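Leucine aminopeptidase A1, chloroplastic (PDB 5D8N) removes N-terminal amino acids, preferably leucine, from peptides as a homohexameric, magnesium-dependent M17 aminopeptidase of the tomato chloroplast that also has chaperone activity. Local coordinates at residues L260-Y265 against P277-L282; A296-G301 against H350-A355; N375-E380 against L487-D492; F429-D434 against V495-L500; R452-E457 against G479-A484. The protein carries 1 engineered substitution. All coordinates share one frame; numbering follows the deposited sequence.

Contact 1: residues L260-Y265 against P277-L282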
# COMPACT_ATOMS: atom_id res chain seq x y z
N LEU A 260 31.98 -27.28 -11.07
CA LEU A 260 32.46 -26.02 -11.63
C LEU A 260 32.23 -24.81 -10.70
O LEU A 260 32.51 -23.67 -11.07
CB LEU A 260 31.83 -25.79 -12.99
CG LEU A 260 32.31 -26.74 -14.08
CD1 LEU A 260 31.50 -26.58 -15.34
CD2 LEU A 260 33.77 -26.50 -14.41
N LYS A 261 31.77 -25.10 -9.49
CA LYS A 261 31.68 -24.14 -8.41
C LYS A 261 30.66 -23.04 -8.70
O LYS A 261 30.77 -21.93 -8.17
CB LYS A 261 33.04 -23.53 -8.10
CG LYS A 261 34.06 -24.58 -7.66
CD LYS A 261 35.34 -23.96 -7.12
CE LYS A 261 36.16 -23.30 -8.22
NZ LYS A 261 37.44 -22.79 -7.67
N MET A 262 29.58 -23.39 -9.39
CA MET A 262 28.56 -22.41 -9.74
C MET A 262 27.58 -22.22 -8.58
O MET A 262 26.39 -22.52 -8.69
CB MET A 262 27.79 -22.90 -10.96
CG MET A 262 28.63 -23.08 -12.20
SD MET A 262 27.58 -23.28 -13.64
CE MET A 262 28.80 -23.67 -14.88
N GLY A 263 28.06 -21.65 -7.49
CA GLY A 263 27.24 -21.50 -6.30
C GLY A 263 26.09 -20.51 -6.43
O GLY A 263 25.09 -20.66 -5.70
N ALA A 264 26.23 -19.48 -7.26
CA ALA A 264 25.15 -18.51 -7.42
C ALA A 264 23.97 -19.11 -8.18
O ALA A 264 22.82 -19.04 -7.73
CB ALA A 264 25.66 -17.25 -8.07
N TYR A 265 24.25 -19.79 -9.28
CA TYR A 265 23.24 -20.50 -10.05
C TYR A 265 22.57 -21.60 -9.22
O TYR A 265 21.34 -21.68 -9.15
CB TYR A 265 23.87 -21.05 -11.33
CG TYR A 265 23.09 -22.11 -12.10
CD1 TYR A 265 21.77 -21.92 -12.48
CD2 TYR A 265 23.72 -23.25 -12.58
CE1 TYR A 265 21.10 -22.81 -13.32
CE2 TYR A 265 23.06 -24.17 -13.39
CZ TYR A 265 21.75 -23.95 -13.75
OH TYR A 265 21.15 -24.84 -14.62
N PRO A 277 17.65 -28.40 -12.44
CA PRO A 277 18.26 -27.43 -13.33
C PRO A 277 19.24 -28.05 -14.32
O PRO A 277 19.73 -29.14 -14.07
CB PRO A 277 19.07 -26.57 -12.38
CG PRO A 277 19.50 -27.52 -11.33
CD PRO A 277 18.37 -28.50 -11.16
N TYR A 278 19.37 -27.44 -15.49
CA TYR A 278 20.28 -27.92 -16.52
C TYR A 278 20.97 -26.71 -17.11
O TYR A 278 20.35 -25.72 -17.50
CB TYR A 278 19.53 -28.68 -17.62
CG TYR A 278 19.00 -30.01 -17.14
CD1 TYR A 278 19.86 -31.11 -16.98
CD2 TYR A 278 17.70 -30.13 -16.69
CE1 TYR A 278 19.43 -32.29 -16.38
CE2 TYR A 278 17.26 -31.32 -16.12
CZ TYR A 278 18.10 -32.41 -16.02
OH TYR A 278 17.67 -33.55 -15.40
N PHE A 279 22.28 -26.85 -17.28
CA PHE A 279 23.08 -25.78 -17.85
C PHE A 279 23.33 -26.17 -19.30
O PHE A 279 23.94 -27.20 -19.59
CB PHE A 279 24.37 -25.64 -17.03
CG PHE A 279 25.20 -24.44 -17.40
CD1 PHE A 279 26.06 -24.48 -18.49
CD2 PHE A 279 25.22 -23.33 -16.58
CE1 PHE A 279 26.84 -23.38 -18.81
CE2 PHE A 279 26.00 -22.24 -16.89
CZ PHE A 279 26.80 -22.25 -18.02
N ILE A 280 22.86 -25.33 -20.21
CA ILE A 280 22.85 -25.61 -21.62
C ILE A 280 24.00 -24.92 -22.32
O ILE A 280 24.17 -23.70 -22.23
CB ILE A 280 21.53 -25.13 -22.24
CG1 ILE A 280 20.35 -25.90 -21.65
CG2 ILE A 280 21.57 -25.32 -23.75
CD1 ILE A 280 19.01 -25.24 -21.92
N HIS A 281 24.79 -25.72 -23.03
CA HIS A 281 25.90 -25.21 -23.84
C HIS A 281 25.87 -25.74 -25.27
O HIS A 281 26.15 -26.91 -25.52
CB HIS A 281 27.23 -25.53 -23.17
CG HIS A 281 28.42 -24.96 -23.87
ND1 HIS A 281 29.70 -25.44 -23.67
CD2 HIS A 281 28.52 -24.03 -24.85
CE1 HIS A 281 30.54 -24.74 -24.41
NE2 HIS A 281 29.85 -23.89 -25.15
N LEU A 282 25.48 -24.90 -26.21
CA LEU A 282 25.56 -25.24 -27.63
C LEU A 282 26.74 -24.50 -28.22
O LEU A 282 27.07 -23.38 -27.78
CB LEU A 282 24.31 -24.79 -28.37
CG LEU A 282 23.00 -25.45 -27.98
CD1 LEU A 282 21.83 -24.72 -28.63
CD2 LEU A 282 23.00 -26.89 -28.42
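Met262 and Tyr265 meet Phe279 from two directions, joining the start of helix 263-269 to strand 278-284 of the catalytic domain's mixed sheet. Extended beyond CG, the Met262 chain carries CE over one face of the Phe279 ring, 4.0 Å from its centroid, as a CH-pi contact; the two side chains cross at about a right angle. SD lies obliquely 4.3 Å from the centroid of the Phe279 ring, a Met-aromatic contact.

The aromatic pair is an offset edge-to-face one: the edge of Phe279 is directed at the face of Tyr265, with the planes 66° apart and CD2 of Phe279 3.9 Å from Tyr265 CE2. With CG anti to the backbone N (chi1 165°), the Tyr265 ring reaches across to the strand, and its CZ packs 4.0 Å from Pro277 CB.

No hydrogen bond crosses between the segments. Tyr265 OH passes close to the Tyr278 carbonyl carbon, yet its bond goes to the backbone O of Ala355. Phe279 also meets the ring of Tyr398 edge-to-face. The chemistry is therefore that of a buried apolar and aromatic cluster, in which the hydroxyl of Tyr265 is satisfied by Ala355 O on the adjoining strand 347-358.

Contact 2: residues A296-G301 against H350-A355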
# COMPACT_ATOMS: atom_id res chain seq x y z
N ALA A 296 30.11 -15.47 -27.77
CA ALA A 296 29.08 -16.11 -26.96
C ALA A 296 27.79 -15.30 -26.89
O ALA A 296 27.78 -14.09 -26.71
CB ALA A 296 29.58 -16.40 -25.55
N LEU A 297 26.70 -16.05 -26.80
CA LEU A 297 25.38 -15.49 -26.57
C LEU A 297 24.83 -16.18 -25.33
O LEU A 297 24.64 -17.39 -25.34
CB LEU A 297 24.47 -15.78 -27.77
CG LEU A 297 24.94 -15.20 -29.10
CD1 LEU A 297 24.03 -15.63 -30.22
CD2 LEU A 297 24.94 -13.67 -28.99
N VAL A 298 24.61 -15.39 -24.28
CA VAL A 298 24.14 -15.88 -23.00
C VAL A 298 22.72 -15.40 -22.72
O VAL A 298 22.43 -14.20 -22.82
CB VAL A 298 25.06 -15.36 -21.88
CG1 VAL A 298 24.52 -15.82 -20.53
CG2 VAL A 298 26.46 -15.90 -22.10
N GLY A 299 21.83 -16.34 -22.42
CA GLY A 299 20.42 -16.00 -22.18
C GLY A 299 19.96 -16.39 -20.80
O GLY A 299 20.24 -17.49 -20.32
N LYS A 300 19.30 -15.47 -20.11
CA LYS A 300 18.68 -15.79 -18.84
C LYS A 300 17.60 -16.85 -19.04
O LYS A 300 16.70 -16.70 -19.86
CB LYS A 300 18.08 -14.54 -18.20
CG LYS A 300 17.37 -14.82 -16.90
CD LYS A 300 16.90 -13.53 -16.24
CE LYS A 300 15.42 -13.65 -15.95
NZ LYS A 300 15.02 -12.78 -14.84
N GLY A 301 17.66 -17.92 -18.26
CA GLY A 301 16.77 -19.06 -18.46
C GLY A 301 16.10 -19.54 -17.18
O GLY A 301 16.01 -20.73 -16.89
N HIS A 350 29.10 -19.66 -29.16
CA HIS A 350 28.65 -20.43 -28.01
C HIS A 350 27.32 -19.88 -27.49
O HIS A 350 27.16 -18.66 -27.35
CB HIS A 350 29.71 -20.34 -26.92
CG HIS A 350 31.01 -20.95 -27.33
ND1 HIS A 350 31.39 -22.21 -26.94
CD2 HIS A 350 32.02 -20.46 -28.08
CE1 HIS A 350 32.54 -22.51 -27.51
NE2 HIS A 350 32.98 -21.44 -28.14
N PHE A 351 26.34 -20.77 -27.39
CA PHE A 351 25.03 -20.40 -26.87
C PHE A 351 24.86 -21.00 -25.47
O PHE A 351 24.93 -22.22 -25.30
CB PHE A 351 23.91 -20.92 -27.78
CG PHE A 351 24.08 -20.61 -29.23
CD1 PHE A 351 24.96 -21.34 -30.02
CD2 PHE A 351 23.40 -19.56 -29.80
CE1 PHE A 351 25.07 -21.06 -31.37
CE2 PHE A 351 23.58 -19.20 -31.13
CZ PHE A 351 24.42 -19.95 -31.92
N ILE A 352 24.68 -20.14 -24.47
CA ILE A 352 24.75 -20.56 -23.07
C ILE A 352 23.54 -20.11 -22.26
O ILE A 352 23.18 -18.95 -22.30
CB ILE A 352 26.05 -20.01 -22.46
CG1 ILE A 352 27.25 -20.70 -23.10
CG2 ILE A 352 26.06 -20.22 -20.96
CD1 ILE A 352 28.54 -19.93 -22.95
N VAL A 353 22.85 -21.07 -21.65
CA VAL A 353 21.70 -20.82 -20.81
C VAL A 353 21.76 -21.64 -19.53
O VAL A 353 21.76 -22.87 -19.57
CB VAL A 353 20.39 -21.18 -21.52
CG1 VAL A 353 19.21 -20.97 -20.58
CG2 VAL A 353 20.18 -20.31 -22.76
N ALA A 354 21.84 -20.95 -18.39
CA ALA A 354 21.76 -21.61 -17.10
C ALA A 354 20.31 -21.73 -16.66
O ALA A 354 19.73 -20.78 -16.10
CB ALA A 354 22.58 -20.85 -16.07
N ALA A 355 19.69 -22.84 -17.03
CA ALA A 355 18.26 -22.99 -16.89
C ALA A 355 17.87 -23.59 -15.53
O ALA A 355 18.50 -24.52 -15.02
CB ALA A 355 17.72 -23.88 -18.00
O HOH W 1 21.86 -18.19 -18.31
O HOH W 2 19.91 -18.23 -16.42
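Leu297 and Phe351 are paired in register where strands 296-301 and 350-355 run parallel, their axes 4.7 Å apart at closest and 17° from exact alignment. These are central strands of the mixed sheet in the M17 catalytic domain, and helix 327-342 lies between them in the chain, making a beta-alpha-beta crossover. Three backbone bonds fasten the first half: Leu297 N to His350 O at 2.7 Å, Ile352 N to Leu297 O, and Gly299 N to Ile352 O at 2.9 Å.

Side chains pair on both faces. Leu297 and Phe351 lie side by side, pointing the same way, and CD1 of Leu297 meets Phe351 CE2 at 3.7 Å; helix 327-342 covers the Phe351 side. On the face that carries Ala296, Val298 and Ile352, CG2 of Val298 packs 4.1 Å from Ile352 CB. Val298 has CG1 anti to the backbone N (chi1 177°), which brings CG2 beside that N and close to Ile352; helix 388-401 touches both residues.

After Gly299 direct N-H...O bonding lapses. The gap is widest at Lys300, a residue of the first magnesium-binding site, and Ala354; the chains close again at Gly301 and Ala355. Two waters bridge the backbones here. One donates to Gly299 O and accepts from Ala354 N; the second accepts from Gly301 N and donates to Ala354 O at 2.6 Å.

Contact 3: residues N375-E380 against L487-D492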
# COMPACT_ATOMS: atom_id res chain seq x y z
N ASN A 375 33.59 -17.52 -9.78
CA ASN A 375 34.84 -16.75 -9.71
C ASN A 375 35.24 -16.38 -8.29
O ASN A 375 36.17 -15.60 -8.09
CB ASN A 375 34.75 -15.48 -10.54
CG ASN A 375 33.75 -14.48 -10.00
OD1 ASN A 375 33.05 -14.75 -9.04
ND2 ASN A 375 33.69 -13.31 -10.63
N GLY A 376 34.59 -16.97 -7.30
CA GLY A 376 34.94 -16.76 -5.90
C GLY A 376 34.26 -15.58 -5.23
O GLY A 376 34.48 -15.36 -4.03
N LYS A 377 33.60 -14.70 -5.98
CA LYS A 377 33.01 -13.51 -5.37
C LYS A 377 31.76 -13.89 -4.62
O LYS A 377 31.01 -14.76 -5.06
CB LYS A 377 32.69 -12.42 -6.40
CG LYS A 377 33.94 -11.90 -7.08
CD LYS A 377 33.65 -10.74 -8.02
CE LYS A 377 34.93 -10.33 -8.72
NZ LYS A 377 34.68 -9.22 -9.66
N THR A 378 31.53 -13.23 -3.48
CA THR A 378 30.38 -13.53 -2.64
C THR A 378 29.29 -12.50 -2.78
O THR A 378 29.58 -11.30 -2.96
CB THR A 378 30.78 -13.59 -1.15
OG1 THR A 378 31.47 -12.39 -0.79
CG2 THR A 378 31.70 -14.75 -0.91
N ILE A 379 28.05 -12.97 -2.76
CA ILE A 379 26.88 -12.12 -2.99
C ILE A 379 25.88 -12.30 -1.89
O ILE A 379 25.45 -13.41 -1.59
CB ILE A 379 26.17 -12.50 -4.31
CG1 ILE A 379 27.17 -12.42 -5.47
CG2 ILE A 379 24.98 -11.60 -4.58
CD1 ILE A 379 26.84 -13.41 -6.56
N GLU A 380 25.59 -11.20 -1.20
CA GLU A 380 24.53 -11.19 -0.21
C GLU A 380 23.19 -10.96 -0.89
O GLU A 380 22.98 -9.96 -1.58
CB GLU A 380 24.75 -10.11 0.85
CG GLU A 380 23.61 -10.03 1.86
CD GLU A 380 23.80 -8.94 2.90
OE1 GLU A 380 24.54 -7.94 2.65
OE2 GLU A 380 23.27 -9.18 4.00
N LEU A 487 26.42 -7.49 -13.09
CA LEU A 487 26.82 -8.51 -14.03
C LEU A 487 28.27 -8.35 -14.45
O LEU A 487 28.97 -9.33 -14.66
CB LEU A 487 25.92 -8.51 -15.25
CG LEU A 487 24.47 -8.91 -15.00
CD1 LEU A 487 23.66 -8.73 -16.28
CD2 LEU A 487 24.38 -10.34 -14.50
N LYS A 488 28.72 -7.11 -14.55
CA LYS A 488 30.09 -6.80 -14.91
C LYS A 488 31.11 -7.43 -13.97
O LYS A 488 32.25 -7.66 -14.36
CB LYS A 488 30.28 -5.28 -14.89
CG LYS A 488 31.64 -4.78 -15.37
CD LYS A 488 31.63 -3.27 -15.47
CE LYS A 488 32.99 -2.66 -15.83
NZ LYS A 488 33.73 -2.40 -14.57
N GLN A 489 30.73 -7.67 -12.72
CA GLN A 489 31.63 -8.25 -11.74
C GLN A 489 32.01 -9.67 -12.14
O GLN A 489 32.86 -10.29 -11.51
CB GLN A 489 30.97 -8.29 -10.35
CG GLN A 489 30.78 -6.92 -9.70
CD GLN A 489 32.08 -6.37 -9.16
OE1 GLN A 489 32.89 -7.09 -8.57
NE2 GLN A 489 32.33 -5.11 -9.46
N PHE A 490 31.28 -10.25 -13.09
CA PHE A 490 31.46 -11.65 -13.42
C PHE A 490 31.98 -11.85 -14.83
O PHE A 490 31.93 -12.97 -15.39
CB PHE A 490 30.15 -12.38 -13.17
CG PHE A 490 29.65 -12.21 -11.77
CD1 PHE A 490 30.24 -12.91 -10.72
CD2 PHE A 490 28.73 -11.22 -11.48
CE1 PHE A 490 29.91 -12.61 -9.42
CE2 PHE A 490 28.34 -10.99 -10.17
CZ PHE A 490 28.96 -11.65 -9.13
N VAL A 491 32.45 -10.76 -15.42
CA VAL A 491 32.94 -10.76 -16.78
C VAL A 491 34.42 -10.38 -16.75
O VAL A 491 34.83 -9.33 -16.24
CB VAL A 491 32.18 -9.77 -17.67
CG1 VAL A 491 32.79 -9.70 -19.06
CG2 VAL A 491 30.71 -10.17 -17.78
N ASP A 492 35.21 -11.22 -17.38
CA ASP A 492 36.63 -10.96 -17.57
C ASP A 492 36.80 -9.67 -18.35
O ASP A 492 36.26 -9.50 -19.44
CB ASP A 492 37.15 -12.13 -18.40
CG ASP A 492 38.64 -12.24 -18.40
OD1 ASP A 492 39.34 -11.21 -18.40
OD2 ASP A 492 39.06 -13.42 -18.44
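Lys377 and Gln489 meet where segment 375-380, a turn leading into short strand 378-380, faces the type I beta turn Lys488-Val491 that follows on from helix 479-488, with the CA atoms of Asn375 and Phe490 7.2 Å apart. The first segment opens with an Asx turn, Asn375 OD1 accepting from Lys377 N at 3.1 Å.

Extended beyond CG, the Lys377 chain carries NZ to two oxygens of Gln489, crossing that side chain at about a right angle. It bonds to Gln489 O at 2.8 Å, in the carbonyl plane and on a lone pair, and to Gln489 OE1 at 3.0 Å, from 47° above the amide carbonyl plane. The bend of Gln489 at chi2 (-75°) folds its amide back to allow this double grip. An alanine in place of Lys377 is likely to leave both oxygens without this charged donor and the Gln489 amide freer to turn.

Beside the polar bonds, the Phe490 ring is packed obliquely by Asn375 and Ile379, which approach from the 375-380 side, while Met470 of strand 470-471 adds further packing. Glu380 forms a salt bridge with Lys323 of a second subunit, and Thr378 OG1 hydrogen-bonds to Phe176 O of that subunit. Ile379 CD1 touches Phe490 CZ at 3.8 Å, and Asn375 ND2 makes a weak bond to Gln489 O at 3.3 Å.

Contact 4: residues F429-D434 against V495-L500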
# COMPACT_ATOMS: atom_id res chain seq x y z
N PHE A 429 23.72 -2.20 -22.33
CA PHE A 429 24.74 -1.73 -21.41
C PHE A 429 26.07 -2.40 -21.73
O PHE A 429 26.13 -3.62 -21.80
CB PHE A 429 24.38 -2.10 -19.97
CG PHE A 429 23.09 -1.50 -19.49
CD1 PHE A 429 21.90 -2.13 -19.74
CD2 PHE A 429 23.10 -0.42 -18.65
CE1 PHE A 429 20.71 -1.61 -19.29
CE2 PHE A 429 21.91 0.12 -18.20
CZ PHE A 429 20.71 -0.46 -18.54
N THR A 430 27.10 -1.59 -21.97
CA THR A 430 28.42 -2.15 -22.22
C THR A 430 29.52 -1.18 -21.84
O THR A 430 29.37 0.02 -22.03
CB THR A 430 28.57 -2.55 -23.71
OG1 THR A 430 29.87 -3.10 -23.94
CG2 THR A 430 28.39 -1.35 -24.62
N PRO A 431 30.64 -1.69 -21.30
CA PRO A 431 31.86 -0.89 -21.18
C PRO A 431 32.54 -0.63 -22.52
O PRO A 431 33.47 0.15 -22.59
CB PRO A 431 32.77 -1.76 -20.29
CG PRO A 431 31.88 -2.80 -19.69
CD PRO A 431 30.78 -3.01 -20.68
N ASN A 432 32.13 -1.33 -23.57
CA ASN A 432 32.92 -1.39 -24.78
C ASN A 432 32.23 -0.61 -25.92
O ASN A 432 31.19 -1.05 -26.45
CB ASN A 432 33.16 -2.87 -25.14
CG ASN A 432 33.76 -3.69 -23.98
OD1 ASN A 432 33.08 -4.51 -23.33
ND2 ASN A 432 35.07 -3.56 -23.78
N ASP A 433 32.74 0.57 -26.24
CA ASP A 433 32.05 1.44 -27.18
C ASP A 433 31.89 0.80 -28.56
O ASP A 433 30.92 1.07 -29.27
CB ASP A 433 32.79 2.77 -27.35
CG ASP A 433 32.64 3.69 -26.15
OD1 ASP A 433 31.71 3.51 -25.32
OD2 ASP A 433 33.44 4.64 -26.09
N ASP A 434 32.92 0.08 -29.00
CA ASP A 434 32.89 -0.61 -30.28
C ASP A 434 31.75 -1.64 -30.32
O ASP A 434 31.11 -1.78 -31.36
CB ASP A 434 34.22 -1.31 -30.59
CG ASP A 434 34.26 -1.88 -32.01
OD1 ASP A 434 34.19 -1.07 -32.95
OD2 ASP A 434 34.30 -3.13 -32.19
N VAL A 495 37.42 -9.49 -22.11
CA VAL A 495 36.39 -9.91 -23.06
C VAL A 495 35.48 -8.71 -23.31
O VAL A 495 35.06 -8.04 -22.38
CB VAL A 495 35.62 -11.11 -22.49
CG1 VAL A 495 34.49 -11.52 -23.40
CG2 VAL A 495 36.57 -12.29 -22.29
N GLN A 496 35.11 -8.46 -24.56
CA GLN A 496 34.10 -7.43 -24.81
C GLN A 496 32.71 -7.98 -24.50
O GLN A 496 32.42 -9.13 -24.78
CB GLN A 496 34.12 -6.99 -26.27
CG GLN A 496 35.44 -6.41 -26.74
CD GLN A 496 35.30 -5.74 -28.09
OE1 GLN A 496 34.25 -5.77 -28.71
NE2 GLN A 496 36.39 -5.24 -28.61
N TRP A 497 31.90 -7.20 -23.80
CA TRP A 497 30.66 -7.72 -23.26
C TRP A 497 29.60 -6.63 -23.25
O TRP A 497 29.84 -5.48 -22.88
CB TRP A 497 30.88 -8.29 -21.87
CG TRP A 497 29.62 -8.38 -21.04
CD1 TRP A 497 28.60 -9.28 -21.19
CD2 TRP A 497 29.19 -7.45 -20.04
NE1 TRP A 497 27.61 -9.02 -20.29
CE2 TRP A 497 27.96 -7.92 -19.55
CE3 TRP A 497 29.82 -6.40 -19.37
CZ2 TRP A 497 27.30 -7.32 -18.48
CZ3 TRP A 497 29.13 -5.77 -18.34
CH2 TRP A 497 27.90 -6.24 -17.90
N LEU A 498 28.43 -7.02 -23.75
CA LEU A 498 27.24 -6.18 -23.69
C LEU A 498 26.04 -6.93 -23.10
O LEU A 498 25.75 -8.08 -23.46
CB LEU A 498 26.88 -5.67 -25.07
CG LEU A 498 25.67 -4.73 -25.22
CD1 LEU A 498 25.95 -3.80 -26.38
CD2 LEU A 498 24.38 -5.47 -25.48
N HIS A 499 25.29 -6.20 -22.28
CA HIS A 499 24.12 -6.73 -21.59
C HIS A 499 22.88 -6.05 -22.17
O HIS A 499 22.81 -4.81 -22.21
CB HIS A 499 24.23 -6.44 -20.09
CG HIS A 499 22.93 -6.47 -19.37
ND1 HIS A 499 22.17 -7.61 -19.24
CD2 HIS A 499 22.31 -5.53 -18.60
CE1 HIS A 499 21.11 -7.36 -18.50
NE2 HIS A 499 21.18 -6.11 -18.09
N LEU A 500 21.92 -6.86 -22.57
CA LEU A 500 20.68 -6.34 -23.13
C LEU A 500 19.50 -6.69 -22.23
O LEU A 500 19.17 -7.87 -22.05
CB LEU A 500 20.51 -6.89 -24.54
CG LEU A 500 19.59 -6.10 -25.47
CD1 LEU A 500 20.12 -4.70 -25.75
CD2 LEU A 500 19.36 -6.85 -26.78
O HOH W 3 33.64 -5.92 -21.07
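An antiparallel pairing at the end of strand 426-429 joins it to strand 496-501 of the catalytic domain's mixed sheet, and Phe429 and His499 form its hydrogen-bonded pair. Phe429 N donates to His499 O and His499 N returns a bond to Phe429 O, each 2.8 Å long; the second is nearly straight, at 175°. Their side chains lie side by side, pointing the same way, and CD1 of Phe429 comes 3.6 Å from His499 CD2. The two rings are oblique, their planes 31° apart. His499 ND1 hydrogen-bonds to Asp409 OD1, and Trp497 NE1 to Asp409 OD2.

Past Phe429 the backbone leaves the strand, and the remaining bonds across the contact are made by side chains. Thr430 has OG1 anti to the backbone N (chi1 -180°), where it donates to Trp497 O at 2.6 Å and accepts from Asn432 N, the latter forming an ST turn. Its CB packs on Leu498 CB. Pro431 CD rests 3.8 Å from Trp497 CE3.

Asn432 OD1 is gripped twice: Trp497 N donates to it at 3.0 Å, from above the amide carbonyl plane, and a water donates to it at 2.7 Å while also donating to Val495 O. The amide oxygen thus stands in for a strand carbonyl where regular pairing has stopped. Asn432 also occupies the N-cap position of helix 433-446, though its side chain makes no capping bond and is spent on Trp497 N and the water. An antiparallel pair running out into an ST turn thus closes this part of the mixed sheet in the alpha/beta fold of the M17 catalytic domain.

Contact 5: residues R452-E457 against G479-A484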
# COMPACT_ATOMS: atom_id res chain seq x y z
N ARG A 452 21.28 2.32 -26.03
CA ARG A 452 22.33 2.21 -25.05
C ARG A 452 22.03 3.08 -23.82
O ARG A 452 21.55 4.21 -23.93
CB ARG A 452 23.67 2.60 -25.65
CG ARG A 452 24.83 2.20 -24.76
CD ARG A 452 26.14 2.80 -25.24
NE ARG A 452 27.29 2.31 -24.48
CZ ARG A 452 28.56 2.66 -24.72
NH1 ARG A 452 28.86 3.41 -25.76
NH2 ARG A 452 29.55 2.13 -24.01
N MET A 453 22.32 2.51 -22.66
CA MET A 453 22.18 3.22 -21.40
C MET A 453 23.52 3.18 -20.67
O MET A 453 24.35 2.30 -20.91
CB MET A 453 21.13 2.51 -20.53
CG MET A 453 19.75 2.54 -21.15
SD MET A 453 19.00 4.18 -20.99
CE MET A 453 18.58 4.18 -19.27
N PRO A 454 23.77 4.17 -19.81
CA PRO A 454 25.13 4.33 -19.31
C PRO A 454 25.42 3.37 -18.16
O PRO A 454 24.60 3.22 -17.25
CB PRO A 454 25.12 5.77 -18.80
CG PRO A 454 23.70 5.99 -18.35
CD PRO A 454 22.86 5.23 -19.34
N MET A 455 26.62 2.83 -18.11
CA MET A 455 27.09 2.13 -16.94
C MET A 455 27.77 3.06 -15.95
O MET A 455 29.00 3.15 -15.89
CB MET A 455 28.00 0.98 -17.37
CG MET A 455 27.14 -0.07 -18.07
SD MET A 455 28.01 -1.61 -18.40
CE MET A 455 28.18 -2.22 -16.73
N GLU A 456 26.96 3.90 -15.31
CA GLU A 456 27.45 4.95 -14.43
C GLU A 456 28.15 4.39 -13.19
O GLU A 456 27.48 3.83 -12.32
CB GLU A 456 26.29 5.85 -14.02
CG GLU A 456 26.61 6.88 -12.96
CD GLU A 456 27.82 7.75 -13.29
OE1 GLU A 456 27.95 8.19 -14.45
OE2 GLU A 456 28.68 7.95 -12.41
N GLU A 457 29.48 4.49 -13.15
CA GLU A 457 30.31 3.75 -12.20
C GLU A 457 30.05 4.16 -10.76
O GLU A 457 30.15 3.34 -9.84
CB GLU A 457 31.82 3.94 -12.43
CG GLU A 457 32.32 5.39 -12.35
CD GLU A 457 32.78 5.92 -10.97
OE1 GLU A 457 32.72 7.16 -10.75
OE2 GLU A 457 33.29 5.17 -10.10
N GLY A 479 18.18 1.27 -11.18
CA GLY A 479 18.14 -0.18 -10.95
C GLY A 479 18.60 -1.00 -12.15
O GLY A 479 19.21 -2.05 -12.00
N ALA A 480 18.35 -0.50 -13.36
CA ALA A 480 18.81 -1.20 -14.55
C ALA A 480 20.30 -1.02 -14.75
O ALA A 480 20.96 -1.93 -15.22
CB ALA A 480 18.07 -0.71 -15.78
N ILE A 481 20.82 0.13 -14.32
CA ILE A 481 22.24 0.38 -14.34
C ILE A 481 23.01 -0.48 -13.33
O ILE A 481 24.04 -1.08 -13.67
CB ILE A 481 22.54 1.85 -14.08
CG1 ILE A 481 21.93 2.70 -15.19
CG2 ILE A 481 24.04 2.09 -13.95
CD1 ILE A 481 21.96 4.18 -14.91
N THR A 482 22.57 -0.50 -12.08
CA THR A 482 23.24 -1.31 -11.08
C THR A 482 23.09 -2.81 -11.36
O THR A 482 23.98 -3.61 -11.09
CB THR A 482 22.77 -1.00 -9.65
OG1 THR A 482 21.33 -1.08 -9.57
CG2 THR A 482 23.25 0.37 -9.21
N GLY A 483 22.01 -3.19 -12.04
CA GLY A 483 21.90 -4.56 -12.56
C GLY A 483 23.04 -4.87 -13.51
O GLY A 483 23.70 -5.91 -13.41
N ALA A 484 23.30 -3.94 -14.42
CA ALA A 484 24.41 -4.10 -15.36
C ALA A 484 25.77 -4.11 -14.65
O ALA A 484 26.64 -4.92 -14.97
CB ALA A 484 24.37 -3.02 -16.42
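Ile481 leans on the backbone of Pro454 and Glu456 from the first turn of helix 479-488. Its CB lies 4.0 Å from Pro454 O, and both branches press on that same carbonyl oxygen. CG1, beside the backbone N at chi1 -62°, comes to 3.4 Å from Pro454 O. CG2 lies 3.5 Å from Pro454 O and also meets the amide N of Glu456 at 3.7 Å. At the tip, CD1 lies 3.7 Å from Pro454 O and 4.3 Å from Pro454 CG.

The partner segment is a loop following strand 450-452, and Met455 is the centre of an inverse gamma turn there, closed by a weak bond from Glu456 N to Pro454 O. Ile481 therefore packs against the two ends of that turn, while a third subunit adds Ala420 against Ile481 and Trp451 against Pro454. With an alanine here, the packing of CG1, CG2 and CD1 on Pro454 O and Glu456 N would probably be lost, opening a gap beside Ala420 of the third subunit.

Met455 bends at chi3 (70°), bringing CE to Ala484, one helical turn on from Ile481, at 3.6 Å from Ala484 O and 3.9 Å from Ala484 CB.

All five contacts belong to the catalytic domain. Contacts 1 and 2, with centres 10 Å apart, meet through neighbouring strands by a probable hydrogen bond between Leu282 O and Phe351 N, 2.7 Å. Ala264 CB, 4.3 Å from Ile379 CD1, links contact 1 to contact 3. Contacts 3, 4 and 5 cluster around helix 479-488: Leu487 CD1 packs 3.5 Å from His499 ND1, and Lys488 CD lies 3.8 Å from Met455 CE. A 2.9 Å salt bridge from Arg452 NH2 to Asp433 OD1 ties contacts 4 and 5. Contact 2 supplies Lys300 of the metal site, its side chain about 8 Å from that of His499; the side chain of Ile379 lies about 7 Å from that of Arg389, predicted active-site residue.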